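Local atomic coordinates of gdp-l-fucose synthetase (Naegleria fowleri, PDB entry 6AQZ), a protein that probably carries out the NADPH-dependent epimerisation and reduction that makes GDP-L-fucose from GDP-4-keto-6-deoxy-D-mannose, as in related epimerase/dehydratase family enzymes. Residues Val132-Ile137 with Ala161-Asp166; Leu128-Phe133 with Ile189-Phe194; Tyr216-Asn221 with Phe283-Asn288; Gly210-Cys215 with Glu327-Phe332. All blocks are in the same frame, centred on the assembly; numbering follows the deposited sequence.

The four contacts divide into two pairs that illustrate how chemistry follows place in a fold. Contacts 1, 2 and 4 are buried; contact 3, about 29 Å from the chain's centre to its own, is only partly so. Contacts 1 and 2 both use the loop after strand 123-127, share Val-132 and Phe-133, and touch NADP: the first relies on an arginine holding a backbone carbonyl, the second on an isoleucine packed against the loop and on carbonyls facing the nicotinamide. Contacts 3 and 4 both use helix 207-221. Contact 4 is a helix pair with no hydrogen bond between its segments; contact 3 adds a glutamine and two waters to its aromatic packing. Phe-283 touches residues of contact 4, and Phe-194 of contact 2 reaches Thr-328.

Contact 1 (Val132-Ile137 with Ala161-Asp166); sequences VFPDKI and AKRMLD. With NAP (NADP nicotinamide-adenine-dinucleotide phosphate), chain G.
The guanidinium of Arg-163 meets Val-132 by its edge: the carbonyl O of Val-132 lies in the guanidinium plane and takes hydrogen bonds from two nitrogens of the same side, NE and NH2. Val-132 O is 3.0 Å from Arg-163 NH2 and 3.1 Å from Arg-163 NE. Of the two donors, NE stands almost in line with the C=O bond (167°), while NH2 is slightly tilted from the carbonyl plane. Pro-134 lies alongside, its CD 3.5 Å from Arg-163 NH2. The other terminal nitrogen, NH1, is bonded to Gly-149 O, so carbonyls of two loop stretches together fix the rotation of the group. Stretched out from CG to NE (chi3 -180°), the arginine carries its planar end off the helix and across to the loop.

Aliphatic contact supplies the rest. Val-132 CG1 rests against Lys-162 CB at 3.9 Å, the two side chains crossing at about a right angle. Beyond that point the lysine bends at chi2 (-57°) and leads away from the loop, Lys-162 NZ donating to the ribose O3D of NADP at 3.0 Å and also bonding Cys-127 O. Tyr-158, four residues before Lys-162, likewise bonds NADP, consistent with the YxxxK motif of short-chain dehydrogenases/reductases.

The contact thus ties the loop following strand 123-127 to one flank of helix 156-179. Other residues of that helix, Ala-161, Met-164 and Leu-165, pack on helix 98-118, and Met-164 also touches Trp-102 of the second subunit.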
# COMPACT_ATOMS: atom_id res chain seq x y z
N VAL A 132 -5.11 -12.26 1.95
CA VAL A 132 -4.88 -10.83 2.08
C VAL A 132 -6.16 -10.05 2.44
O VAL A 132 -6.11 -8.81 2.55
CB VAL A 132 -4.27 -10.28 0.78
CG1 VAL A 132 -3.13 -11.21 0.30
CG2 VAL A 132 -5.34 -10.07 -0.30
N PHE A 133 -7.27 -10.72 2.66
CA PHE A 133 -8.51 -10.05 2.98
C PHE A 133 -8.47 -9.56 4.42
O PHE A 133 -7.64 -10.02 5.21
CB PHE A 133 -9.68 -11.01 2.75
CG PHE A 133 -10.15 -11.04 1.33
CD1 PHE A 133 -9.52 -11.85 0.40
CD2 PHE A 133 -11.20 -10.24 0.92
CE1 PHE A 133 -9.95 -11.87 -0.92
CE2 PHE A 133 -11.63 -10.26 -0.40
CZ PHE A 133 -11.00 -11.07 -1.32
N PRO A 134 -9.36 -8.62 4.78
CA PRO A 134 -9.35 -8.08 6.15
C PRO A 134 -9.50 -9.16 7.20
O PRO A 134 -10.22 -10.14 7.02
CB PRO A 134 -10.56 -7.12 6.17
CG PRO A 134 -10.72 -6.70 4.77
CD PRO A 134 -10.29 -7.87 3.91
N ASP A 135 -8.80 -8.97 8.32
CA ASP A 135 -8.87 -9.92 9.41
C ASP A 135 -10.25 -9.93 10.06
O ASP A 135 -10.79 -10.99 10.36
CB ASP A 135 -7.78 -9.64 10.44
CG ASP A 135 -7.68 -10.74 11.46
OD1 ASP A 135 -7.58 -11.92 11.04
OD2 ASP A 135 -7.70 -10.44 12.67
N LYS A 136 -10.82 -8.75 10.34
CA LYS A 136 -12.18 -8.69 10.86
C LYS A 136 -13.14 -8.72 9.67
O LYS A 136 -13.24 -7.75 8.91
CB LYS A 136 -12.39 -7.45 11.73
N ILE A 137 -13.82 -9.84 9.48
CA ILE A 137 -14.60 -10.04 8.27
C ILE A 137 -15.68 -11.07 8.56
O ILE A 137 -15.55 -11.89 9.46
CB ILE A 137 -13.69 -10.47 7.09
CG1 ILE A 137 -14.38 -10.27 5.74
CG2 ILE A 137 -13.29 -11.94 7.20
CD1 ILE A 137 -13.43 -10.39 4.58
N ALA A 161 0.98 -5.53 -0.27
CA ALA A 161 1.51 -5.51 -1.63
C ALA A 161 0.49 -6.05 -2.63
O ALA A 161 0.34 -5.50 -3.73
CB ALA A 161 2.81 -6.31 -1.69
N LYS A 162 -0.24 -7.11 -2.26
CA LYS A 162 -1.28 -7.62 -3.15
C LYS A 162 -2.42 -6.62 -3.31
O LYS A 162 -2.93 -6.40 -4.42
CB LYS A 162 -1.82 -8.97 -2.65
CG LYS A 162 -0.87 -10.11 -2.79
CD LYS A 162 -0.42 -10.29 -4.22
CE LYS A 162 0.11 -11.72 -4.53
NZ LYS A 162 0.64 -11.70 -5.97
N ARG A 163 -2.83 -5.98 -2.21
CA ARG A 163 -3.85 -4.94 -2.28
C ARG A 163 -3.44 -3.80 -3.22
O ARG A 163 -4.27 -3.29 -3.98
CB ARG A 163 -4.16 -4.39 -0.89
CG ARG A 163 -4.73 -5.44 0.01
CD ARG A 163 -5.31 -4.81 1.18
NE ARG A 163 -5.88 -5.76 2.11
CZ ARG A 163 -6.63 -5.40 3.14
NH1 ARG A 163 -6.87 -4.10 3.32
NH2 ARG A 163 -7.12 -6.31 3.97
N MET A 164 -2.18 -3.36 -3.14
CA MET A 164 -1.71 -2.27 -3.98
C MET A 164 -1.50 -2.71 -5.44
O MET A 164 -1.52 -1.85 -6.33
CB MET A 164 -0.43 -1.69 -3.37
CG MET A 164 -0.66 -1.02 -1.99
SD MET A 164 -2.03 0.20 -2.02
CE MET A 164 -3.32 -0.65 -1.11
N LEU A 165 -1.35 -4.01 -5.70
CA LEU A 165 -1.39 -4.52 -7.07
C LEU A 165 -2.78 -4.37 -7.66
O LEU A 165 -2.94 -3.95 -8.82
CB LEU A 165 -0.91 -5.99 -7.10
CG LEU A 165 -1.14 -6.94 -8.29
CD1 LEU A 165 -0.56 -6.39 -9.58
CD2 LEU A 165 -0.50 -8.34 -8.01
N ASP A 166 -3.81 -4.69 -6.87
CA ASP A 166 -5.18 -4.45 -7.29
C ASP A 166 -5.43 -2.97 -7.54
O ASP A 166 -6.00 -2.60 -8.58
CB ASP A 166 -6.14 -5.00 -6.24
CG ASP A 166 -7.59 -4.54 -6.47
OD1 ASP A 166 -8.16 -4.89 -7.52
OD2 ASP A 166 -8.16 -3.83 -5.61
PA NAP G . 5.51 -20.36 -7.04
O1A NAP G . 6.33 -20.07 -5.82
O2A NAP G . 5.09 -21.76 -7.39
O5B NAP G . 6.21 -19.73 -8.39
C5B NAP G . 6.26 -18.35 -8.23
C4B NAP G . 6.85 -17.77 -9.54
O4B NAP G . 7.34 -16.42 -9.34
C3B NAP G . 8.03 -18.67 -10.10
O3B NAP G . 7.98 -18.70 -11.50
C2B NAP G . 9.26 -17.82 -9.74
O2B NAP G . 10.25 -17.90 -10.63
C1B NAP G . 8.61 -16.39 -9.98
N9A NAP G . 9.42 -15.32 -9.40
C8A NAP G . 9.61 -15.05 -8.06
N7A NAP G . 10.42 -13.98 -7.84
C5A NAP G . 10.76 -13.56 -9.12
C6A NAP G . 11.57 -12.51 -9.55
N6A NAP G . 12.19 -11.67 -8.62
N1A NAP G . 11.76 -12.26 -10.87
C2A NAP G . 11.11 -13.13 -11.70
N3A NAP G . 10.31 -14.19 -11.44
C4A NAP G . 10.15 -14.38 -10.10
O3 NAP G . 4.18 -19.40 -6.70
PN NAP G . 2.81 -19.98 -7.26
O1N NAP G . 2.82 -20.27 -8.71
O2N NAP G . 2.08 -20.86 -6.26
O5D NAP G . 1.75 -18.59 -7.20
C5D NAP G . 1.98 -17.70 -8.22
C4D NAP G . 0.90 -16.65 -8.02
O4D NAP G . -0.26 -17.31 -7.49
C3D NAP G . 1.41 -15.64 -6.89
O3D NAP G . 1.07 -14.34 -7.25
C2D NAP G . 0.63 -16.11 -5.64
O2D NAP G . 0.26 -15.10 -4.79
C1D NAP G . -0.67 -16.66 -6.30
N1N NAP G . -1.37 -17.59 -5.36
C2N NAP G . -0.89 -18.87 -5.09
C3N NAP G . -1.55 -19.68 -4.19
C7N NAP G . -1.02 -21.05 -3.89
O7N NAP G . -1.52 -21.79 -3.03
N7N NAP G . 0.08 -21.52 -4.61
C4N NAP G . -2.77 -19.24 -3.47
C5N NAP G . -3.20 -17.85 -3.81
C6N NAP G . -2.53 -17.11 -4.70
P2B NAP G . 11.52 -19.23 -10.33
O1X NAP G . 10.67 -20.43 -10.59
O2X NAP G . 12.54 -18.85 -11.41
O3X NAP G . 11.88 -18.92 -8.91

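Contact 2 (Leu128-Phe133 with Ile189-Phe194); sequences LSTCVF and IPTNLF. With NAP (NADP nicotinamide-adenine-dinucleotide phosphate), chain G.
Ile-189 spreads its branches over four residues of the 128-133 loop, and apolar packing is the main link between the segments. Ile-189 CG1 lies 4.1 Å from Leu-128 CB, the side chains crossing at a slant. From there Ile-189 CD1 runs on to the edge of the Phe-133 ring, 3.6 Å from Phe-133 CZ, the two side chains arriving from opposite directions. The other branch, Ile-189 CG2, which chi1 of -44° sets opposite the isoleucine's own N, presses on the loop backbone at Ser-129 C (3.4 Å) and also touches Thr-130 CG2.

Polar groups of the two segments turn to the cofactor, and no hydrogen bond joins the segments directly. Leu-193 N donates to the carboxamide O7N of NADP at 3.2 Å, in a fairly straight bond (160°). Two carbonyls approach the nicotinamide carbons: Leu-128 O is 3.1 Å from NADP C6N, and Thr-191 O is 3.1 Å from NADP C4N, the carbon that exchanges hydride in nicotinamide chemistry. Such oxygens would suit the positive charge of an oxidised ring.

Apolar atoms also line the ring, with Pro-190 CG 3.5 Å from NADP C6N and the Leu-193 side chain beside the carboxamide. In the Rossmann-type sheet, strand 184-194 pairs in parallel with strands 123-127, 234-239 and 260-262, while helix 35-46 sets Phe-36 against Pro-190 and both Leu-35 and Phe-36 against Leu-193.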
# COMPACT_ATOMS: atom_id res chain seq x y z
N LEU A 128 -4.01 -12.23 -6.99
CA LEU A 128 -4.08 -11.95 -5.56
C LEU A 128 -4.16 -13.27 -4.79
O LEU A 128 -3.76 -14.32 -5.30
CB LEU A 128 -5.28 -11.05 -5.22
CG LEU A 128 -5.52 -9.83 -6.10
CD1 LEU A 128 -6.68 -8.96 -5.57
CD2 LEU A 128 -4.29 -9.02 -6.31
N SER A 129 -4.68 -13.23 -3.57
CA SER A 129 -4.76 -14.42 -2.74
C SER A 129 -5.81 -14.19 -1.66
O SER A 129 -6.03 -13.05 -1.23
CB SER A 129 -3.39 -14.73 -2.12
OG SER A 129 -3.42 -14.63 -0.71
N THR A 130 -6.48 -15.28 -1.24
CA THR A 130 -7.52 -15.11 -0.24
C THR A 130 -6.97 -14.80 1.15
O THR A 130 -7.77 -14.49 2.05
CB THR A 130 -8.45 -16.33 -0.13
OG1 THR A 130 -7.73 -17.46 0.38
CG2 THR A 130 -9.07 -16.67 -1.46
N CYS A 131 -5.67 -14.88 1.37
CA CYS A 131 -5.13 -14.61 2.70
C CYS A 131 -4.78 -13.13 2.91
O CYS A 131 -4.27 -12.77 3.97
CB CYS A 131 -3.92 -15.52 2.98
SG CYS A 131 -2.43 -15.30 1.96
N VAL A 132 -5.11 -12.26 1.95
CA VAL A 132 -4.88 -10.83 2.08
C VAL A 132 -6.16 -10.05 2.44
O VAL A 132 -6.11 -8.81 2.55
CB VAL A 132 -4.27 -10.28 0.78
CG1 VAL A 132 -3.13 -11.21 0.30
CG2 VAL A 132 -5.34 -10.07 -0.30
N PHE A 133 -7.27 -10.72 2.66
CA PHE A 133 -8.51 -10.05 2.98
C PHE A 133 -8.47 -9.56 4.42
O PHE A 133 -7.64 -10.02 5.21
CB PHE A 133 -9.68 -11.01 2.75
CG PHE A 133 -10.15 -11.04 1.33
CD1 PHE A 133 -9.52 -11.85 0.40
CD2 PHE A 133 -11.20 -10.24 0.92
CE1 PHE A 133 -9.95 -11.87 -0.92
CE2 PHE A 133 -11.63 -10.26 -0.40
CZ PHE A 133 -11.00 -11.07 -1.32
N ILE A 189 -8.39 -14.14 -7.72
CA ILE A 189 -8.02 -14.44 -6.34
C ILE A 189 -8.14 -15.94 -6.16
O ILE A 189 -9.23 -16.43 -5.81
CB ILE A 189 -8.90 -13.70 -5.33
CG1 ILE A 189 -9.13 -12.24 -5.74
CG2 ILE A 189 -8.28 -13.78 -3.96
CD1 ILE A 189 -9.89 -11.52 -4.70
N PRO A 190 -7.09 -16.71 -6.41
CA PRO A 190 -7.18 -18.15 -6.20
C PRO A 190 -7.11 -18.47 -4.72
O PRO A 190 -6.55 -17.72 -3.91
CB PRO A 190 -5.99 -18.71 -6.98
CG PRO A 190 -5.02 -17.59 -7.04
CD PRO A 190 -5.80 -16.31 -7.00
N THR A 191 -7.75 -19.56 -4.36
CA THR A 191 -7.69 -20.12 -3.02
C THR A 191 -6.45 -21.02 -2.92
O THR A 191 -5.47 -20.83 -3.66
CB THR A 191 -8.98 -20.89 -2.74
OG1 THR A 191 -9.15 -21.07 -1.34
CG2 THR A 191 -8.99 -22.28 -3.48
N ASN A 192 -6.42 -21.94 -1.96
CA ASN A 192 -5.33 -22.90 -1.82
C ASN A 192 -5.14 -23.75 -3.07
O ASN A 192 -5.98 -24.60 -3.39
CB ASN A 192 -5.59 -23.81 -0.62
CG ASN A 192 -5.89 -23.01 0.63
OD1 ASN A 192 -5.00 -22.41 1.22
ND2 ASN A 192 -7.16 -22.95 1.01
N LEU A 193 -4.05 -23.54 -3.77
CA LEU A 193 -3.73 -24.31 -4.96
C LEU A 193 -2.89 -25.54 -4.61
O LEU A 193 -2.15 -25.54 -3.62
CB LEU A 193 -2.98 -23.45 -5.98
CG LEU A 193 -3.67 -22.19 -6.51
CD1 LEU A 193 -2.87 -21.56 -7.66
CD2 LEU A 193 -5.12 -22.45 -6.88
N PHE A 194 -3.02 -26.59 -5.41
CA PHE A 194 -2.11 -27.73 -5.30
C PHE A 194 -1.91 -28.35 -6.68
O PHE A 194 -2.72 -28.17 -7.60
CB PHE A 194 -2.63 -28.79 -4.31
CG PHE A 194 -3.89 -29.48 -4.77
CD1 PHE A 194 -5.13 -28.86 -4.62
CD2 PHE A 194 -3.83 -30.74 -5.39
CE1 PHE A 194 -6.29 -29.49 -5.04
CE2 PHE A 194 -4.98 -31.37 -5.84
CZ PHE A 194 -6.21 -30.75 -5.65
PA NAP G . 5.51 -20.36 -7.04
O1A NAP G . 6.33 -20.07 -5.82
O2A NAP G . 5.09 -21.76 -7.39
O5B NAP G . 6.21 -19.73 -8.39
C5B NAP G . 6.26 -18.35 -8.23
C4B NAP G . 6.85 -17.77 -9.54
O4B NAP G . 7.34 -16.42 -9.34
C3B NAP G . 8.03 -18.67 -10.10
O3B NAP G . 7.98 -18.70 -11.50
C2B NAP G . 9.26 -17.82 -9.74
O2B NAP G . 10.25 -17.90 -10.63
C1B NAP G . 8.61 -16.39 -9.98
N9A NAP G . 9.42 -15.32 -9.40
C8A NAP G . 9.61 -15.05 -8.06
N7A NAP G . 10.42 -13.98 -7.84
C5A NAP G . 10.76 -13.56 -9.12
C6A NAP G . 11.57 -12.51 -9.55
N6A NAP G . 12.19 -11.67 -8.62
N1A NAP G . 11.76 -12.26 -10.87
C2A NAP G . 11.11 -13.13 -11.70
N3A NAP G . 10.31 -14.19 -11.44
C4A NAP G . 10.15 -14.38 -10.10
O3 NAP G . 4.18 -19.40 -6.70
PN NAP G . 2.81 -19.98 -7.26
O1N NAP G . 2.82 -20.27 -8.71
O2N NAP G . 2.08 -20.86 -6.26
O5D NAP G . 1.75 -18.59 -7.20
C5D NAP G . 1.98 -17.70 -8.22
C4D NAP G . 0.90 -16.65 -8.02
O4D NAP G . -0.26 -17.31 -7.49
C3D NAP G . 1.41 -15.64 -6.89
O3D NAP G . 1.07 -14.34 -7.25
C2D NAP G . 0.63 -16.11 -5.64
O2D NAP G . 0.26 -15.10 -4.79
C1D NAP G . -0.67 -16.66 -6.30
N1N NAP G . -1.37 -17.59 -5.36
C2N NAP G . -0.89 -18.87 -5.09
C3N NAP G . -1.55 -19.68 -4.19
C7N NAP G . -1.02 -21.05 -3.89
O7N NAP G . -1.52 -21.79 -3.03
N7N NAP G . 0.08 -21.52 -4.61
C4N NAP G . -2.77 -19.24 -3.47
C5N NAP G . -3.20 -17.85 -3.81
C6N NAP G . -2.53 -17.11 -4.70
P2B NAP G . 11.52 -19.23 -10.33
O1X NAP G . 10.67 -20.43 -10.59
O2X NAP G . 12.54 -18.85 -11.41
O3X NAP G . 11.88 -18.92 -8.91

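Contact 3 (Tyr216-Asn221 with Phe283-Asn288); sequences YKAQQN and FNFTGN
Aromatic packing with one hydrogen bond joins Gln-219 and its neighbours, at the end of helix 207-221, to Phe-283 and Phe-285, where the chain passes from helix 272-283 to strand 289-292. This is peripheral to the Rossmann-type core, beside the small parallel sheet of strands 225-228 and 289-292, in the region that probably belongs to the substrate-binding part of an extended short-chain dehydrogenase/reductase. The chain leaves helix 272-283 at Asn-284 with a positive phi (57°), and a phenylalanine on each side of this residue packs on the neighbouring helix.

Phe-283 CE1 sits at the edge of the Tyr-216 ring, in its plane and 4.0 Å from Tyr-216 CD2, while Tyr-216 N stands over one face of the Phe-283 ring, toward its rim. Phe-285 CE1 lies 3.7 Å from Ala-218 CB and also meets the backbone of Ala-218. Over the centre of the Phe-285 ring lies Gly-287 N.

Gln-219 reaches out extended, its CG opposite N (chi1 -176°), to the other segment. There Gln-219 NE2 donates to Phe-283 O at 3.0 Å, standing well above the carbonyl plane, while a water donates both to that same oxygen and, at 2.8 Å, to Gln-219 OE1.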
# COMPACT_ATOMS: atom_id res chain seq x y z
N TYR A 216 5.45 -39.37 1.48
CA TYR A 216 6.52 -40.01 0.73
C TYR A 216 7.67 -40.44 1.63
O TYR A 216 8.18 -41.55 1.50
CB TYR A 216 7.00 -39.05 -0.36
CG TYR A 216 8.15 -39.58 -1.21
CD1 TYR A 216 9.47 -39.41 -0.80
CD2 TYR A 216 7.91 -40.22 -2.43
CE1 TYR A 216 10.53 -39.88 -1.58
CE2 TYR A 216 8.96 -40.69 -3.20
CZ TYR A 216 10.26 -40.52 -2.78
OH TYR A 216 11.31 -40.99 -3.55
N LYS A 217 8.08 -39.57 2.57
CA LYS A 217 9.17 -39.93 3.48
C LYS A 217 8.77 -41.10 4.38
O LYS A 217 9.58 -42.01 4.63
CB LYS A 217 9.58 -38.72 4.33
CG LYS A 217 10.32 -37.58 3.58
CD LYS A 217 10.50 -36.33 4.48
CE LYS A 217 11.07 -35.12 3.71
NZ LYS A 217 11.53 -34.00 4.60
N ALA A 218 7.52 -41.11 4.84
CA ALA A 218 7.04 -42.17 5.71
C ALA A 218 7.02 -43.52 5.00
O ALA A 218 7.33 -44.55 5.60
CB ALA A 218 5.64 -41.82 6.21
N GLN A 219 6.68 -43.52 3.71
CA GLN A 219 6.64 -44.77 2.96
C GLN A 219 8.05 -45.31 2.71
O GLN A 219 8.31 -46.51 2.86
CB GLN A 219 5.89 -44.54 1.64
CG GLN A 219 5.70 -45.82 0.82
CD GLN A 219 4.72 -45.63 -0.33
OE1 GLN A 219 4.90 -44.77 -1.21
NE2 GLN A 219 3.67 -46.45 -0.34
N GLN A 220 8.97 -44.43 2.33
CA GLN A 220 10.33 -44.84 2.02
C GLN A 220 11.09 -45.26 3.27
O GLN A 220 11.82 -46.27 3.27
CB GLN A 220 11.03 -43.70 1.28
CG GLN A 220 12.48 -43.94 0.96
CD GLN A 220 12.74 -44.03 -0.52
OE1 GLN A 220 12.09 -43.36 -1.32
NE2 GLN A 220 13.70 -44.87 -0.91
N ASN A 221 10.86 -44.54 4.38
CA ASN A 221 11.58 -44.71 5.64
C ASN A 221 11.01 -45.83 6.50
O ASN A 221 11.75 -46.44 7.28
CB ASN A 221 11.57 -43.39 6.41
N PHE A 283 -0.76 -42.67 -2.33
CA PHE A 283 0.55 -43.28 -2.26
C PHE A 283 0.48 -44.78 -1.99
O PHE A 283 1.49 -45.46 -2.15
CB PHE A 283 1.36 -42.62 -1.15
CG PHE A 283 2.11 -41.39 -1.58
CD1 PHE A 283 3.27 -41.50 -2.32
CD2 PHE A 283 1.64 -40.13 -1.24
CE1 PHE A 283 3.97 -40.37 -2.70
CE2 PHE A 283 2.32 -38.99 -1.62
CZ PHE A 283 3.49 -39.11 -2.36
N ASN A 284 -0.72 -45.28 -1.66
CA ASN A 284 -0.91 -46.64 -1.15
C ASN A 284 -0.08 -46.86 0.11
O ASN A 284 0.53 -47.92 0.31
CB ASN A 284 -0.60 -47.70 -2.21
CG ASN A 284 -1.59 -47.67 -3.35
OD1 ASN A 284 -2.80 -47.57 -3.14
ND2 ASN A 284 -1.08 -47.75 -4.57
N PHE A 285 -0.04 -45.84 0.96
CA PHE A 285 0.68 -45.94 2.23
C PHE A 285 -0.12 -46.80 3.21
O PHE A 285 -1.28 -46.49 3.51
CB PHE A 285 0.94 -44.55 2.79
CG PHE A 285 1.64 -44.55 4.11
CD1 PHE A 285 3.00 -44.86 4.18
CD2 PHE A 285 0.98 -44.19 5.27
CE1 PHE A 285 3.66 -44.85 5.39
CE2 PHE A 285 1.63 -44.17 6.48
CZ PHE A 285 2.97 -44.49 6.55
N THR A 286 0.54 -47.84 3.75
CA THR A 286 -0.11 -48.82 4.62
C THR A 286 0.24 -48.66 6.09
O THR A 286 -0.28 -49.41 6.92
CB THR A 286 0.23 -50.26 4.17
OG1 THR A 286 1.58 -50.61 4.54
CG2 THR A 286 0.06 -50.42 2.66
N GLY A 287 1.08 -47.70 6.45
CA GLY A 287 1.38 -47.46 7.85
C GLY A 287 0.34 -46.57 8.52
O GLY A 287 -0.66 -46.16 7.93
N ASN A 288 0.59 -46.27 9.78
CA ASN A 288 -0.35 -45.45 10.54
C ASN A 288 -0.30 -44.00 10.08
O ASN A 288 0.74 -43.48 9.69
CB ASN A 288 -0.03 -45.51 12.02
CG ASN A 288 0.07 -46.91 12.51
OD1 ASN A 288 -0.71 -47.78 12.11
ND2 ASN A 288 1.04 -47.16 13.39
O HOH W 1 3.38 -48.13 2.57
O HOH W 2 4.07 -45.36 -3.83

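Contact 4 (Gly210-Cys215 with Glu327-Phe332); sequences GLMHKC and ETVQWF
Thr-328 opens the contact on segment 327-332 of helix 321-335 with its methyl, CG2, 3.6 Å from Met-212 SD. The methionine comes in at about a right angle to the threonine, and Met-212 CE, its terminal methyl, lies 3.8 Å from Thr-328 CB. It gets there because its chain runs straight beyond CG (chi2 -177°), carrying sulfur and methyl across the gap between the helices. The threonine hydroxyl takes no part, being hydrogen-bonded to Ala-324 O one turn earlier in its own helix.

Val-329 comes next and adds CG2, 4.0 Å from Met-212 CE, so that the methionine tip is touched by two consecutive residues.

Phe-332, one turn after Thr-328, closes the walk. Its ring meets His-213 in an offset edge-to-face pair, the phenylalanine edge toward the imidazole face, with planes at 80° and centroids 5.9 Å apart. Within it, Phe-332 CZ is 4.0 Å from His-213 CD2, while CE2 lies against the helix backbone at His-213 CA and Met-212 O. The imidazole is bonded at both nitrogens, ND1 to Phe-200 O and NE2 to Tyr-336 OH, which should fix its rotation and present its face to Phe-332.

The two helix segments cross at -54° with their axes 11.3 Å apart, a wide spacing bridged by Met-212 and Phe-332. Helix 272-283 joins the packing through Phe-283, which touches Val-329, Phe-332 and Cys-215, and strand 225-228 lies against helix 207-221 at Leu-211, Lys-214 and Cys-215.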
# COMPACT_ATOMS: atom_id res chain seq x y z
N GLY A 210 3.24 -30.25 1.37
CA GLY A 210 4.05 -30.75 2.47
C GLY A 210 3.55 -32.09 2.98
O GLY A 210 4.34 -32.99 3.26
N LEU A 211 2.23 -32.26 3.05
CA LEU A 211 1.71 -33.55 3.46
C LEU A 211 2.10 -34.64 2.47
O LEU A 211 2.40 -35.77 2.86
CB LEU A 211 0.20 -33.48 3.61
CG LEU A 211 -0.24 -32.75 4.88
CD1 LEU A 211 -1.75 -32.72 4.96
CD2 LEU A 211 0.37 -33.38 6.12
N MET A 212 2.15 -34.30 1.17
CA MET A 212 2.57 -35.28 0.17
C MET A 212 4.02 -35.69 0.37
O MET A 212 4.34 -36.88 0.33
CB MET A 212 2.39 -34.73 -1.24
CG MET A 212 0.96 -34.77 -1.70
SD MET A 212 0.77 -34.19 -3.39
CE MET A 212 -1.01 -34.31 -3.53
N HIS A 213 4.90 -34.72 0.61
CA HIS A 213 6.31 -35.05 0.81
C HIS A 213 6.49 -35.82 2.11
O HIS A 213 7.32 -36.74 2.18
CB HIS A 213 7.14 -33.77 0.83
CG HIS A 213 8.61 -34.00 0.65
ND1 HIS A 213 9.54 -33.00 0.77
CD2 HIS A 213 9.30 -35.13 0.38
CE1 HIS A 213 10.75 -33.49 0.56
NE2 HIS A 213 10.63 -34.79 0.33
N LYS A 214 5.72 -35.46 3.14
CA LYS A 214 5.76 -36.17 4.41
C LYS A 214 5.33 -37.62 4.24
O LYS A 214 5.97 -38.53 4.78
CB LYS A 214 4.86 -35.46 5.42
CG LYS A 214 5.57 -34.85 6.60
CD LYS A 214 5.15 -33.43 6.83
CE LYS A 214 4.44 -33.28 8.17
NZ LYS A 214 5.08 -34.18 9.18
N CYS A 215 4.26 -37.85 3.47
CA CYS A 215 3.78 -39.20 3.26
C CYS A 215 4.82 -40.01 2.48
O CYS A 215 5.03 -41.20 2.75
CB CYS A 215 2.43 -39.17 2.54
SG CYS A 215 1.58 -40.79 2.47
N GLU A 327 -3.43 -37.62 -9.49
CA GLU A 327 -2.62 -37.08 -10.58
C GLU A 327 -1.40 -36.35 -10.03
O GLU A 327 -0.30 -36.46 -10.58
CB GLU A 327 -3.46 -36.14 -11.46
CG GLU A 327 -4.41 -36.87 -12.41
CD GLU A 327 -5.26 -35.96 -13.31
OE1 GLU A 327 -5.07 -34.71 -13.33
OE2 GLU A 327 -6.13 -36.52 -14.02
N THR A 328 -1.56 -35.62 -8.93
CA THR A 328 -0.41 -34.92 -8.36
C THR A 328 0.59 -35.91 -7.76
O THR A 328 1.80 -35.79 -7.99
CB THR A 328 -0.89 -33.91 -7.32
OG1 THR A 328 -1.85 -33.02 -7.93
CG2 THR A 328 0.28 -33.09 -6.78
N VAL A 329 0.10 -36.90 -7.00
CA VAL A 329 0.98 -37.90 -6.41
C VAL A 329 1.74 -38.66 -7.49
O VAL A 329 2.95 -38.87 -7.39
CB VAL A 329 0.19 -38.85 -5.50
CG1 VAL A 329 1.03 -40.06 -5.12
CG2 VAL A 329 -0.28 -38.15 -4.24
N GLN A 330 1.04 -39.07 -8.56
CA GLN A 330 1.72 -39.77 -9.65
C GLN A 330 2.79 -38.89 -10.27
O GLN A 330 3.89 -39.37 -10.59
CB GLN A 330 0.73 -40.25 -10.71
N TRP A 331 2.50 -37.60 -10.45
CA TRP A 331 3.53 -36.67 -10.93
C TRP A 331 4.70 -36.63 -9.96
O TRP A 331 5.86 -36.60 -10.38
CB TRP A 331 2.95 -35.26 -11.12
CG TRP A 331 4.02 -34.30 -11.59
CD1 TRP A 331 4.33 -33.99 -12.88
CD2 TRP A 331 4.94 -33.58 -10.77
NE1 TRP A 331 5.40 -33.13 -12.91
CE2 TRP A 331 5.79 -32.86 -11.63
CE3 TRP A 331 5.14 -33.48 -9.39
CZ2 TRP A 331 6.81 -32.04 -11.15
CZ3 TRP A 331 6.17 -32.69 -8.93
CH2 TRP A 331 6.98 -31.97 -9.80
N PHE A 332 4.41 -36.60 -8.67
CA PHE A 332 5.45 -36.48 -7.66
C PHE A 332 6.35 -37.71 -7.64
O PHE A 332 7.58 -37.59 -7.59
CB PHE A 332 4.78 -36.25 -6.30
CG PHE A 332 5.73 -35.89 -5.21
CD1 PHE A 332 6.62 -34.83 -5.37
CD2 PHE A 332 5.71 -36.57 -4.01
CE1 PHE A 332 7.49 -34.48 -4.34
CE2 PHE A 332 6.57 -36.22 -2.98
CZ PHE A 332 7.46 -35.17 -3.14